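Local coordinates for protein orotidine 5'-phosphate decarboxylase (Streptomyces avermitilis, PDB 3V75) that probably catalyses the decarboxylation of orotidine 5'-phosphate to UMP, the last step of de novo UMP biosynthesis, at residues Trp55-Asp60 and Glu65-Thr70. Numbering follows the deposited sequence.
Sequences WGLSDD and ERFSRT
Trp55, Leu57 and the helix residues Arg66, Phe67 and Thr70 meet where the connection after helix 49-54 bends round to start helix 61-75, the backbones coming nearest at the CA atoms of Leu57 and Phe67, 7.7 Å apart. Gly56, just past helix 49-54, has positive phi in a Schellman motif, and Asp60 OD1 accepts from Gly63 N at the start of helix 61-75; Ser58 OG donates to the same Asp60 OD1 (2.7 Å). The Phe67 side chain, its CG anti to the backbone N (chi1 178°), brings CD2 over one face of the indole, 3.5 Å from the Trp55 ring plane and over its centre. The Phe67 ring and the six-membered ring of Trp55 are inclined at 37°, an oblique pairing, and their closest atoms are Trp55 CE2 and Phe67 CE2, 3.4 Å apart. At the far end of the indole, Thr70 CG2 reaches Trp55 CZ3 at 3.7 Å. Leu57 straddles the helix surface: CD1 lies at the edge of the Phe67 ring, while CD2 rests on Arg66 CG (3.8 Å). Polar partners are found apart from this interface, Trp55 NE1 on Leu274 O and Arg66 NH2 on Thr70 OG1 (3.0 Å). The loop thus packs on helix 61-75, outside the TIM barrel, through essentially apolar contact.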
loop_
_atom_site.group_PDB
_atom_site.type_symbol
_atom_site.label_atom_id
_atom_site.label_comp_id
_atom_site.label_asym_id
_atom_site.label_seq_id
_atom_site.Cartn_x
_atom_site.Cartn_y
_atom_site.Cartn_z
ATOM N N TRP A 55 9.114 -13.890 -21.894
ATOM C CA TRP A 55 8.904 -13.195 -23.177
ATOM C C TRP A 55 10.205 -12.893 -23.890
ATOM O O TRP A 55 10.195 -12.211 -24.918
ATOM C CB TRP A 55 8.170 -11.843 -23.044
ATOM C CG TRP A 55 6.745 -11.966 -22.723
ATOM C CD1 TRP A 55 6.167 -12.975 -22.014
ATOM C CD2 TRP A 55 5.695 -11.047 -23.045
ATOM N NE1 TRP A 55 4.814 -12.753 -21.881
ATOM C CE2 TRP A 55 4.498 -11.580 -22.514
ATOM C CE3 TRP A 55 5.644 -9.847 -23.758
ATOM C CZ2 TRP A 55 3.248 -10.930 -22.655
ATOM C CZ3 TRP A 55 4.376 -9.194 -23.902
ATOM C CH2 TRP A 55 3.220 -9.751 -23.354
ATOM N N GLY A 56 11.326 -13.332 -23.308
ATOM C CA GLY A 56 12.641 -13.032 -23.854
ATOM C C GLY A 56 13.016 -11.566 -23.702
ATOM O O GLY A 56 13.767 -11.027 -24.534
ATOM N N LEU A 57 12.472 -10.902 -22.669
ATOM C CA LEU A 57 12.795 -9.489 -22.427
ATOM C C LEU A 57 13.714 -9.392 -21.198
ATOM O O LEU A 57 13.726 -10.287 -20.331
ATOM C CB LEU A 57 11.521 -8.664 -22.147
ATOM C CG LEU A 57 10.485 -8.707 -23.262
ATOM C CD1 LEU A 57 9.172 -8.154 -22.701
ATOM C CD2 LEU A 57 10.962 -7.907 -24.446
ATOM N N SER A 58 14.453 -8.304 -21.114
ATOM C CA SER A 58 15.390 -8.114 -20.012
ATOM C C SER A 58 14.633 -7.640 -18.770
ATOM O O SER A 58 13.518 -7.082 -18.893
ATOM C CB SER A 58 16.395 -7.045 -20.416
ATOM O OG SER A 58 15.713 -5.864 -20.914
ATOM N N ASP A 59 15.215 -7.836 -17.590
ATOM C CA ASP A 59 14.553 -7.437 -16.353
ATOM C C ASP A 59 14.923 -6.009 -16.035
ATOM O O ASP A 59 15.728 -5.740 -15.125
ATOM C CB ASP A 59 14.968 -8.355 -15.210
ATOM C CG ASP A 59 14.274 -8.011 -13.925
ATOM O OD1 ASP A 59 13.053 -7.717 -13.939
ATOM O OD2 ASP A 59 14.971 -8.082 -12.896
ATOM N N ASP A 60 14.410 -5.086 -16.825
ATOM C CA ASP A 60 14.743 -3.683 -16.642
ATOM C C ASP A 60 13.635 -2.844 -17.193
ATOM O O ASP A 60 12.636 -3.388 -17.679
ATOM C CB ASP A 60 16.104 -3.293 -17.239
ATOM C CG ASP A 60 16.215 -3.599 -18.731
ATOM O OD1 ASP A 60 15.174 -3.712 -19.433
ATOM O OD2 ASP A 60 17.374 -3.714 -19.221
ATOM N N GLU A 65 8.703 -1.807 -20.216
ATOM C CA GLU A 65 7.999 -0.971 -21.158
ATOM C C GLU A 65 7.535 -1.754 -22.406
ATOM O O GLU A 65 6.404 -1.578 -22.873
ATOM C CB GLU A 65 8.895 0.184 -21.550
ATOM C CG GLU A 65 8.315 1.122 -22.550
ATOM C CD GLU A 65 9.311 2.250 -22.876
ATOM O OE1 GLU A 65 10.533 1.961 -23.114
ATOM O OE2 GLU A 65 8.885 3.433 -22.941
ATOM N N ARG A 66 8.406 -2.611 -22.950
ATOM C CA ARG A 66 8.024 -3.384 -24.140
ATOM C C ARG A 66 6.875 -4.358 -23.823
ATOM O O ARG A 66 5.929 -4.518 -24.617
ATOM C CB ARG A 66 9.239 -4.153 -24.650
ATOM C CG ARG A 66 8.946 -4.980 -25.895
ATOM C CD ARG A 66 8.567 -4.062 -27.059
ATOM N NE ARG A 66 7.110 -3.987 -27.285
ATOM C CZ ARG A 66 6.544 -3.296 -28.285
ATOM N NH1 ARG A 66 7.320 -2.627 -29.141
ATOM N NH2 ARG A 66 5.215 -3.310 -28.490
ATOM N N PHE A 67 6.966 -5.000 -22.665
ATOM C CA PHE A 67 5.925 -5.928 -22.203
ATOM C C PHE A 67 4.584 -5.183 -22.112
ATOM O O PHE A 67 3.552 -5.626 -22.643
ATOM C CB PHE A 67 6.321 -6.453 -20.826
ATOM C CG PHE A 67 5.329 -7.386 -20.198
ATOM C CD1 PHE A 67 4.245 -6.901 -19.471
ATOM C CD2 PHE A 67 5.498 -8.769 -20.285
ATOM C CE1 PHE A 67 3.342 -7.760 -18.869
ATOM C CE2 PHE A 67 4.591 -9.654 -19.659
ATOM C CZ PHE A 67 3.505 -9.142 -18.960
ATOM N N SER A 68 4.592 -4.074 -21.380
ATOM C CA SER A 68 3.365 -3.330 -21.118
ATOM C C SER A 68 2.736 -2.802 -22.414
ATOM O O SER A 68 1.508 -2.897 -22.628
ATOM C CB SER A 68 3.696 -2.192 -20.139
ATOM O OG SER A 68 4.122 -2.755 -18.908
ATOM N N ARG A 69 3.574 -2.281 -23.292
ATOM C CA ARG A 69 3.093 -1.772 -24.553
ATOM C C ARG A 69 2.440 -2.880 -25.381
ATOM O O ARG A 69 1.385 -2.670 -25.990
ATOM C CB ARG A 69 4.264 -1.139 -25.316
ATOM C CG ARG A 69 3.870 -0.660 -26.668
ATOM C CD ARG A 69 5.030 0.086 -27.326
ATOM N NE ARG A 69 4.664 0.306 -28.718
ATOM C CZ ARG A 69 5.365 1.057 -29.553
ATOM N NH1 ARG A 69 6.472 1.658 -29.101
ATOM N NH2 ARG A 69 4.946 1.195 -30.819
ATOM N N THR A 70 3.066 -4.049 -25.421
ATOM C CA THR A 70 2.538 -5.147 -26.222
ATOM C C THR A 70 1.211 -5.631 -25.656
ATOM O O THR A 70 0.280 -5.940 -26.423
ATOM C CB THR A 70 3.548 -6.310 -26.258
ATOM O OG1 THR A 70 4.660 -5.892 -27.043
ATOM C CG2 THR A 70 2.916 -7.582 -26.842
#